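Local coordinates for protein Zn-dependent hydrolase, glyoxylase (Echinicola vietnamensis, PDB 6T5K) that binds two zinc ions and, as a class B metallo-beta-lactamase, probably hydrolyses beta-lactam antibiotics to substituted beta-amino acids, at residues P37-H42 with L216-P221; N57-I62 with K152-H157; N77-L82 with E110-R115; S127-S130 with P135-Q138. One frame throughout, in Å; residues are numbered along the deposited sequence. Where two conformers were deposited one is given.

Contact 1 of 4, residues P37-H42 with L216-P221; sequences PHTYVH and LRLVIP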
# COMPACT_ATOMS: atom_id res chain seq x y z
N PRO A 37 -5.97 -15.50 2.68
CA PRO A 37 -7.21 -15.61 3.48
C PRO A 37 -7.74 -14.28 3.99
O PRO A 37 -8.97 -14.10 4.04
CB PRO A 37 -6.83 -16.57 4.61
CG PRO A 37 -5.82 -17.47 3.96
CD PRO A 37 -5.00 -16.55 3.05
N HIS A 38 -6.86 -13.35 4.35
CA HIS A 38 -7.27 -12.09 4.93
C HIS A 38 -6.80 -10.86 4.17
O HIS A 38 -7.02 -9.75 4.65
CB HIS A 38 -6.77 -11.98 6.37
CG HIS A 38 -7.24 -13.08 7.24
ND1 HIS A 38 -6.50 -14.22 7.46
CD2 HIS A 38 -8.40 -13.24 7.94
CE1 HIS A 38 -7.18 -15.04 8.25
NE2 HIS A 38 -8.33 -14.48 8.54
N THR A 39 -6.13 -11.00 3.03
CA THR A 39 -5.64 -9.81 2.34
C THR A 39 -6.10 -9.78 0.89
O THR A 39 -6.36 -10.82 0.26
CB THR A 39 -4.11 -9.58 2.42
OG1 THR A 39 -3.41 -10.41 1.49
CG2 THR A 39 -3.61 -9.80 3.83
N TYR A 40 -6.23 -8.56 0.41
CA TYR A 40 -6.80 -8.24 -0.88
C TYR A 40 -5.97 -7.13 -1.51
O TYR A 40 -5.41 -6.28 -0.81
CB TYR A 40 -8.23 -7.69 -0.72
CG TYR A 40 -9.19 -8.61 -0.02
CD1 TYR A 40 -9.03 -8.91 1.34
CD2 TYR A 40 -10.22 -9.22 -0.72
CE1 TYR A 40 -9.90 -9.78 1.97
CE2 TYR A 40 -11.11 -10.06 -0.08
CZ TYR A 40 -10.93 -10.36 1.26
OH TYR A 40 -11.79 -11.21 1.91
N VAL A 41 -5.87 -7.15 -2.83
CA VAL A 41 -5.26 -6.04 -3.56
C VAL A 41 -6.37 -5.22 -4.21
O VAL A 41 -7.27 -5.79 -4.83
CB VAL A 41 -4.26 -6.55 -4.61
CG1 VAL A 41 -3.63 -5.40 -5.34
CG2 VAL A 41 -3.21 -7.45 -3.96
N HIS A 42 -6.35 -3.91 -4.00
CA HIS A 42 -7.21 -3.02 -4.77
C HIS A 42 -6.38 -2.38 -5.88
O HIS A 42 -5.27 -1.91 -5.63
CB HIS A 42 -7.97 -2.03 -3.90
CG HIS A 42 -7.15 -0.99 -3.19
ND1 HIS A 42 -6.78 0.19 -3.79
CD2 HIS A 42 -6.81 -0.88 -1.89
CE1 HIS A 42 -6.23 0.98 -2.89
NE2 HIS A 42 -6.20 0.33 -1.74
N LEU A 216 8.18 -14.21 4.39
CA LEU A 216 7.09 -13.71 3.57
C LEU A 216 6.70 -14.72 2.50
O LEU A 216 7.55 -15.31 1.83
CB LEU A 216 7.47 -12.40 2.91
CG LEU A 216 7.46 -11.21 3.86
CD1 LEU A 216 8.14 -10.04 3.17
CD2 LEU A 216 6.05 -10.87 4.27
N ARG A 217 5.39 -14.81 2.27
CA ARG A 217 4.84 -15.61 1.19
C ARG A 217 4.31 -14.79 0.05
O ARG A 217 4.28 -15.29 -1.08
CB ARG A 217 3.72 -16.51 1.71
CG ARG A 217 4.24 -17.46 2.75
CD ARG A 217 3.39 -18.67 2.93
NE ARG A 217 2.17 -18.36 3.67
CZ ARG A 217 2.08 -18.30 4.99
NH1 ARG A 217 3.14 -18.50 5.75
NH2 ARG A 217 0.91 -18.05 5.57
N LEU A 218 3.87 -13.57 0.32
CA LEU A 218 3.25 -12.73 -0.70
C LEU A 218 3.74 -11.31 -0.51
O LEU A 218 3.71 -10.79 0.61
CB LEU A 218 1.71 -12.77 -0.62
CG LEU A 218 0.91 -11.94 -1.64
CD1 LEU A 218 1.00 -12.52 -3.02
CD2 LEU A 218 -0.52 -11.89 -1.16
N VAL A 219 4.19 -10.70 -1.61
CA VAL A 219 4.67 -9.32 -1.62
C VAL A 219 3.88 -8.58 -2.69
O VAL A 219 3.86 -9.00 -3.86
CB VAL A 219 6.18 -9.27 -1.92
CG1 VAL A 219 6.68 -7.83 -2.05
CG2 VAL A 219 6.95 -9.98 -0.82
N ILE A 220 3.27 -7.46 -2.30
CA ILE A 220 2.42 -6.65 -3.17
C ILE A 220 3.17 -5.35 -3.47
O ILE A 220 3.43 -4.57 -2.54
CB ILE A 220 1.07 -6.33 -2.53
CG1 ILE A 220 0.30 -7.59 -2.14
CG2 ILE A 220 0.26 -5.39 -3.45
CD1 ILE A 220 -0.74 -7.30 -1.09
N PRO A 221 3.57 -5.11 -4.71
CA PRO A 221 4.26 -3.86 -5.07
C PRO A 221 3.23 -2.76 -5.30
O PRO A 221 2.04 -3.01 -5.40
CB PRO A 221 4.93 -4.22 -6.40
CG PRO A 221 3.93 -5.18 -7.03
CD PRO A 221 3.34 -5.97 -5.90
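V41 and I220 mark the nearest pass of two strand segments that run in broadly the same direction but belong to different sheets: their CA atoms are 7.7 Å apart, and those of T39 and L218, nearer the start of each strand, 9.8 Å. Such spacings, with no backbone hydrogen bond between the segments, are those of sheet faces packed through side chains. This is the interior of the alpha-beta/beta-alpha sandwich of the metallo-beta-lactamase fold, where strand 39-48 of the larger sheet faces strand 218-221, an outermost strand of the smaller one.

V41 and I220 meet tip to tip. In I220, CG1 lies beside the backbone N and opposite the carbonyl carbon (chi1 -57°), which leaves the extended branch aimed across the gap. CD1 of I220 then reaches V41 CG2 at 3.8 Å. I220 also touches M59 of strand 54-63 and V177 and F179 of strand 177-181, and so fills space between both sheets.

T39 and L218 pass each other in opposite directions rather than meeting end on. The T39 hydroxyl shares a hydrogen bond with S36 OG. Toward T39, L218 presents a methyl, and the contact is one of packing: the oxygen OG1 of T39 rests against CD2 of L218, 4.2 Å away.

Contact 2 of 4, residues N57-I62 with K152-H157; sequences NGMIVI and KAVFVH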
# COMPACT_ATOMS: atom_id res chain seq x y z
N ASN A 57 -1.62 -0.20 -7.04
CA ASN A 57 -2.09 -1.16 -6.06
C ASN A 57 -2.18 -0.56 -4.67
O ASN A 57 -1.33 0.24 -4.27
CB ASN A 57 -1.14 -2.36 -5.97
CG ASN A 57 -1.00 -3.09 -7.26
OD1 ASN A 57 -1.93 -3.14 -8.10
ND2 ASN A 57 0.16 -3.70 -7.45
N GLY A 58 -3.21 -0.97 -3.93
CA GLY A 58 -3.18 -0.91 -2.49
C GLY A 58 -3.60 -2.25 -1.93
O GLY A 58 -3.84 -3.21 -2.66
N MET A 59 -3.69 -2.31 -0.61
CA MET A 59 -4.00 -3.55 0.08
C MET A 59 -5.17 -3.29 1.02
O MET A 59 -5.28 -2.21 1.59
CB MET A 59 -2.79 -4.07 0.88
CG MET A 59 -3.09 -5.36 1.67
SD MET A 59 -1.61 -6.12 2.40
CE MET A 59 -1.28 -5.01 3.75
N ILE A 60 -6.03 -4.29 1.17
CA ILE A 60 -7.04 -4.32 2.22
C ILE A 60 -6.76 -5.56 3.06
O ILE A 60 -6.59 -6.65 2.51
CB ILE A 60 -8.47 -4.40 1.67
CG1 ILE A 60 -8.65 -3.46 0.49
CG2 ILE A 60 -9.47 -4.07 2.78
CD1 ILE A 60 -9.93 -3.70 -0.23
N VAL A 61 -6.71 -5.40 4.38
CA VAL A 61 -6.68 -6.52 5.30
C VAL A 61 -8.05 -6.59 5.95
O VAL A 61 -8.55 -5.57 6.42
CB VAL A 61 -5.58 -6.33 6.35
CG1 VAL A 61 -5.52 -7.55 7.29
CG2 VAL A 61 -4.26 -6.07 5.64
N ILE A 62 -8.66 -7.78 5.93
CA ILE A 62 -10.00 -7.99 6.47
C ILE A 62 -9.95 -9.17 7.44
O ILE A 62 -9.50 -10.26 7.08
CB ILE A 62 -11.04 -8.23 5.36
CG1 ILE A 62 -11.03 -7.08 4.35
CG2 ILE A 62 -12.43 -8.38 5.97
CD1 ILE A 62 -11.98 -7.25 3.16
N LYS A 152 -6.79 -9.68 14.85
CA LYS A 152 -5.44 -9.65 14.34
C LYS A 152 -4.95 -8.21 14.32
O LYS A 152 -5.64 -7.29 14.76
CB LYS A 152 -5.42 -10.27 12.94
CG LYS A 152 -5.85 -11.72 12.94
CD LYS A 152 -5.84 -12.33 11.55
CE LYS A 152 -6.50 -13.70 11.50
NZ LYS A 152 -5.82 -14.62 12.47
N ALA A 153 -3.75 -8.02 13.76
CA ALA A 153 -3.24 -6.68 13.55
C ALA A 153 -2.43 -6.64 12.27
O ALA A 153 -1.92 -7.66 11.80
CB ALA A 153 -2.35 -6.24 14.71
N VAL A 154 -2.29 -5.44 11.72
CA VAL A 154 -1.36 -5.16 10.64
C VAL A 154 -0.41 -4.10 11.18
O VAL A 154 -0.78 -3.28 12.03
CB VAL A 154 -2.11 -4.70 9.36
CG1 VAL A 154 -2.88 -3.38 9.61
CG2 VAL A 154 -1.16 -4.66 8.16
N PHE A 155 0.82 -4.13 10.68
CA PHE A 155 1.91 -3.30 11.17
C PHE A 155 2.41 -2.40 10.06
O PHE A 155 2.52 -2.82 8.90
CB PHE A 155 3.03 -4.23 11.68
CG PHE A 155 2.55 -5.09 12.82
CD1 PHE A 155 2.63 -4.64 14.13
CD2 PHE A 155 1.90 -6.28 12.57
CE1 PHE A 155 2.13 -5.38 15.17
CE2 PHE A 155 1.38 -7.03 13.60
CZ PHE A 155 1.52 -6.60 14.91
N VAL A 156 2.70 -1.16 10.40
CA VAL A 156 3.23 -0.21 9.44
C VAL A 156 4.62 0.15 9.94
O VAL A 156 4.79 0.40 11.14
CB VAL A 156 2.34 1.04 9.32
CG1 VAL A 156 2.66 1.74 8.01
CG2 VAL A 156 0.86 0.69 9.43
N HIS A 157 5.61 0.11 9.05
CA HIS A 157 6.99 0.21 9.50
C HIS A 157 7.83 0.99 8.52
O HIS A 157 7.73 0.77 7.32
CB HIS A 157 7.57 -1.20 9.68
CG HIS A 157 8.80 -1.28 10.52
ND1 HIS A 157 8.84 -2.01 11.68
CD2 HIS A 157 10.04 -0.77 10.35
CE1 HIS A 157 10.05 -1.96 12.20
NE2 HIS A 157 10.80 -1.20 11.42
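V154 points its side chain at M59 and V61, whose methyls lie side by side on the same face of strand 54-63. One methyl does the touching: in the conformer of V154 described here, one of two modelled, CG2 stands trans to the backbone N and is directed at the opposite strand. It lies 4.2 Å from CG2 of V61 and 4.4 Å from CE of M59, both loose van der Waals distances. How far they hold in the second conformer is doubtful.

M59 reaches across with a longer chain. It is extended through chi1 and chi2 and then turns at the sulfur (chi3 74°), so the terminal methyl, rather than SD, is presented to V154. The same turn brings CE of M59 to 3.7 Å from CG2 of V61. Three methyls, one from each residue, thus form a small apolar cluster in which the M59-V61 pair is the tightest.

The strands run in roughly opposite directions, and no hydrogen bond joins them. CA of V61 and CA of V154 are 7.7 Å apart, as expected for layers that meet through side chains. V154 is also flanked by V68 and F70 of strand 66-70 and by L147 of strand 144-149, while K152, at the strand's start, carries its amino group away to a salt bridge with D174. The touching groups are all apolar, and such buried aliphatic packing between two facing sheets is the core of the metallo-beta-lactamase sandwich.

Contact 3 of 4, residues N77-L82 with E110-R115; sequences NETSEL and EAFHAR. With EDO (1,2-ethanediol), chain D; EDO (1,2-ethanediol), chain F.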
# COMPACT_ATOMS: atom_id res chain seq x y z
N ASN A 77 -13.25 9.60 -6.60
CA ASN A 77 -14.29 8.74 -7.12
C ASN A 77 -13.94 7.30 -6.89
O ASN A 77 -14.77 6.51 -6.44
CB ASN A 77 -14.47 8.99 -8.63
CG ASN A 77 -15.29 10.21 -8.94
OD1 ASN A 77 -16.11 10.65 -8.14
ND2 ASN A 77 -15.08 10.76 -10.13
N GLU A 78 -12.71 6.91 -7.20
CA GLU A 78 -12.33 5.51 -7.04
C GLU A 78 -12.25 5.11 -5.58
O GLU A 78 -12.58 3.96 -5.25
CB GLU A 78 -10.98 5.28 -7.71
CG GLU A 78 -10.91 5.62 -9.20
CD GLU A 78 -9.48 5.90 -9.70
OE1 GLU A 78 -9.29 5.92 -10.92
OE2 GLU A 78 -8.55 6.05 -8.87
N THR A 79 -11.90 6.06 -4.69
CA THR A 79 -11.85 5.74 -3.28
C THR A 79 -13.27 5.53 -2.75
O THR A 79 -13.51 4.63 -1.94
CB THR A 79 -11.08 6.82 -2.52
OG1 THR A 79 -9.79 6.98 -3.14
CG2 THR A 79 -10.88 6.45 -1.08
N SER A 80 -14.22 6.37 -3.17
CA SER A 80 -15.61 6.15 -2.80
C SER A 80 -16.13 4.80 -3.27
O SER A 80 -16.88 4.12 -2.56
CB SER A 80 -16.47 7.29 -3.34
OG SER A 80 -16.02 8.52 -2.78
N GLU A 81 -15.71 4.36 -4.46
CA GLU A 81 -16.10 3.04 -4.94
C GLU A 81 -15.56 1.95 -4.03
O GLU A 81 -16.26 0.98 -3.70
CB GLU A 81 -15.58 2.85 -6.36
CG GLU A 81 -16.45 2.06 -7.25
CD GLU A 81 -15.92 1.95 -8.66
OE1 GLU A 81 -15.98 0.84 -9.20
OE2 GLU A 81 -15.47 2.97 -9.24
N LEU A 82 -14.30 2.07 -3.63
CA LEU A 82 -13.72 1.13 -2.69
C LEU A 82 -14.54 1.09 -1.39
O LEU A 82 -14.85 0.02 -0.88
CB LEU A 82 -12.27 1.52 -2.43
CG LEU A 82 -11.46 0.74 -1.39
CD1 LEU A 82 -11.42 -0.75 -1.70
CD2 LEU A 82 -10.05 1.30 -1.33
N GLU A 110 -9.94 12.19 1.63
CA GLU A 110 -11.12 12.88 2.14
C GLU A 110 -12.34 11.95 2.19
O GLU A 110 -13.22 12.12 3.04
CB GLU A 110 -11.43 14.14 1.33
CG GLU A 110 -12.84 14.69 1.55
CD GLU A 110 -13.14 15.14 2.99
OE1 GLU A 110 -12.21 15.32 3.81
OE2 GLU A 110 -14.33 15.35 3.29
N ALA A 111 -12.40 10.95 1.30
CA ALA A 111 -13.49 9.99 1.36
C ALA A 111 -13.45 9.20 2.67
O ALA A 111 -14.50 8.83 3.21
CB ALA A 111 -13.43 9.04 0.16
N PHE A 112 -12.26 8.91 3.18
CA PHE A 112 -12.16 8.25 4.47
C PHE A 112 -12.50 9.22 5.59
O PHE A 112 -13.27 8.88 6.50
CB PHE A 112 -10.75 7.70 4.66
CG PHE A 112 -10.49 6.44 3.90
CD1 PHE A 112 -10.08 6.47 2.57
CD2 PHE A 112 -10.67 5.21 4.50
CE1 PHE A 112 -9.85 5.30 1.88
CE2 PHE A 112 -10.44 4.05 3.80
CZ PHE A 112 -10.03 4.11 2.49
N HIS A 113 -11.97 10.44 5.51
CA HIS A 113 -12.20 11.40 6.56
C HIS A 113 -13.68 11.74 6.67
O HIS A 113 -14.21 11.85 7.78
CB HIS A 113 -11.38 12.64 6.27
CG HIS A 113 -9.90 12.41 6.31
ND1 HIS A 113 -9.01 13.31 5.78
CD2 HIS A 113 -9.17 11.39 6.82
CE1 HIS A 113 -7.78 12.85 5.95
NE2 HIS A 113 -7.85 11.67 6.56
N ALA A 114 -14.36 11.86 5.55
CA ALA A 114 -15.79 12.16 5.57
C ALA A 114 -16.57 11.13 6.39
O ALA A 114 -17.62 11.46 6.98
CB ALA A 114 -16.30 12.16 4.14
N ARG A 115 -16.10 9.90 6.41
CA ARG A 115 -16.71 8.80 7.14
C ARG A 115 -16.15 8.64 8.55
O ARG A 115 -16.49 7.65 9.23
CB ARG A 115 -16.53 7.51 6.36
CG ARG A 115 -17.31 7.48 5.06
CD ARG A 115 -16.80 6.38 4.11
NE ARG A 115 -17.70 6.18 2.99
CZ ARG A 115 -17.70 6.92 1.89
NH1 ARG A 115 -16.82 7.90 1.74
NH2 ARG A 115 -18.60 6.69 0.93
C1 EDO D . -15.48 14.31 8.60
O1 EDO D . -16.87 14.06 8.78
C2 EDO D . -15.28 15.55 7.72
O2 EDO D . -14.06 15.46 6.96
C1 EDO F . -7.69 16.86 3.04
O1 EDO F . -6.53 17.13 3.88
C2 EDO F . -8.45 15.54 3.33
O2 EDO F . -9.67 15.63 4.16
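T79 turns its methyl rather than its hydroxyl toward F112: at chi1 -54°, CG2 is trans to the backbone N and projects from helix 76-88, while OG1 folds back to a hydrogen bond with T75 O. F112 leans to meet it, its chi1 of -77° swinging the ring toward the other helix. The two side chains cross at about a right angle, and CG2 of T79 approaches the ring obliquely, 3.3 Å from CE1 of F112, a tight approach for two carbons.

A111 fills the place beside this pair. Its CB is 3.8 Å from T79 CG2 and 4.0 Å from S80 OG, whose own hydrogen bond runs to S76 O in the preceding turn. The small side chain lets CA of S80 and CA of A111 stand 6.0 Å apart, where the axes of the two short segments approach to 9.5 Å.

R115 folds back and gives NH1 to A111 O (2.9 Å), with the oxygen in the guanidinium plane. R115 NE makes a salt bridge to E87 of helix 76-88, linking the two segments' surroundings by charge as well.

With axes 47° apart, helices 76-88 and 109-114 pack directly against each other. They belong to the helical layer that lines the outer side of the larger sheet in the metallo-beta-lactamase sandwich.

Contact 4 of 4, residues S127-S130 with P135-Q138; sequences SLAS and PQPQ. With EDO (1,2-ethanediol), chain F.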
# COMPACT_ATOMS: atom_id res chain seq x y z
N SER A 127 3.97 16.15 6.72
CA SER A 127 4.55 17.43 6.32
C SER A 127 4.74 17.49 4.81
O SER A 127 4.44 18.51 4.18
CB SER A 127 5.85 17.70 7.05
OG SER A 127 6.66 16.56 7.06
N LEU A 128 5.17 16.38 4.19
CA LEU A 128 5.33 16.39 2.74
C LEU A 128 4.00 16.58 2.03
O LEU A 128 3.91 17.31 1.04
CB LEU A 128 6.01 15.09 2.30
CG LEU A 128 7.47 15.04 2.66
CD1 LEU A 128 7.99 13.64 2.57
CD2 LEU A 128 8.32 15.95 1.74
N ALA A 129 2.94 15.94 2.52
CA ALA A 129 1.63 16.12 1.91
C ALA A 129 1.22 17.58 2.00
O ALA A 129 0.75 18.17 1.02
CB ALA A 129 0.61 15.24 2.62
N SER A 130 1.40 18.18 3.17
CA SER A 130 1.03 19.57 3.34
C SER A 130 1.83 20.47 2.40
O SER A 130 1.27 21.36 1.76
CB SER A 130 1.26 19.97 4.79
OG SER A 130 0.99 21.35 4.94
N PRO A 135 -3.99 15.95 -0.04
CA PRO A 135 -4.75 15.53 1.15
C PRO A 135 -3.82 15.04 2.25
O PRO A 135 -2.84 14.34 2.00
CB PRO A 135 -5.65 14.41 0.63
CG PRO A 135 -5.77 14.75 -0.87
CD PRO A 135 -4.41 15.21 -1.24
N GLN A 136 -4.10 15.46 3.48
CA GLN A 136 -3.15 15.22 4.56
C GLN A 136 -3.60 14.08 5.46
O GLN A 136 -4.70 14.14 6.03
CB GLN A 136 -3.00 16.49 5.39
CG GLN A 136 -2.14 17.57 4.73
CD GLN A 136 -2.07 18.80 5.60
OE1 GLN A 136 -1.79 18.72 6.80
NE2 GLN A 136 -2.33 19.96 5.00
N PRO A 137 -2.77 13.07 5.68
CA PRO A 137 -3.07 12.09 6.73
C PRO A 137 -3.19 12.78 8.08
O PRO A 137 -2.52 13.78 8.36
CB PRO A 137 -1.87 11.13 6.67
CG PRO A 137 -1.29 11.33 5.30
CD PRO A 137 -1.47 12.80 5.05
N GLN A 138 -4.03 12.22 8.94
CA GLN A 138 -4.33 12.86 10.20
C GLN A 138 -3.34 12.54 11.30
O GLN A 138 -3.07 13.39 12.15
CB GLN A 138 -5.72 12.45 10.68
CG GLN A 138 -6.80 12.95 9.77
CD GLN A 138 -8.12 12.27 10.05
OE1 GLN A 138 -8.16 11.13 10.56
NE2 GLN A 138 -9.21 12.97 9.77
C1 EDO F . -7.69 16.86 3.04
O1 EDO F . -6.53 17.13 3.88
C2 EDO F . -8.45 15.54 3.33
O2 EDO F . -9.67 15.63 4.16
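A129 sets its methyl against the bend of the chain at P135, Q136 and P137. CB of A129 lies 3.6 Å from P135 O and 4.0 Å from P137 CD, so one small group touches both a backbone carbonyl and a proline ring. The carbonyl pays for this: P135 O is buried by the contact and has no hydrogen-bonding partner in the model.

One residue on, S130 meets the side chain of Q136. The glutamine is extended beyond CG (chi2 179°) and lies alongside the helix, which places its amide beneath the serine: CB of S130 stands almost straight above the amide plane, 3.6 Å from Q136 CD. The hydroxyl is near but not bonded, with S130 OG and Q136 NE2 also 3.6 Å apart. Contact here is therefore by packing of the flat amide on a methylene.

Further out, the N-H of Q136 gives a nearly straight hydrogen bond (171°) to O1 of an ethanediol, 3.0 Å from Q136 N, probably a crystallisation additive. P135 and P137 both rest on L106 and L109, and A129 touches L106 as well, so one leucine backs both segments. Q138 N is bonded to S119 OG, leading the chain on to the sheet. The side chain of A129 is about 9 Å from that of zinc ligand H102.

Helix 123-131 is thus followed by a proline-rich loop that folds back against the helix end and leads into strand 139-141, an outermost strand of the larger sheet of the metallo-beta-lactamase fold, close to the zinc site.

In the fold
From the N terminus, 37-42 opens the widest loop, which closes only at 216-221 and brings the larger sheet onto the smaller one. Within that span contact 2 runs from 57-62 to 152-157, joining the same two sheets. Its larger-sheet strand neighbours that of contact 1, with probable hydrogen bonds from H42 O to G58 N and from Y40 N to I60 O. Contacts 3 and 4 lie inside contact 2, in series, with none crossing. Contact 3 joins two helices outside the larger sheet and meets contact 2 where L82 packs on I60. Contact 4, a short local closure, follows it; H113 touches Q136 and Q138, and one ethanediol is hydrogen-bonded to both contacts.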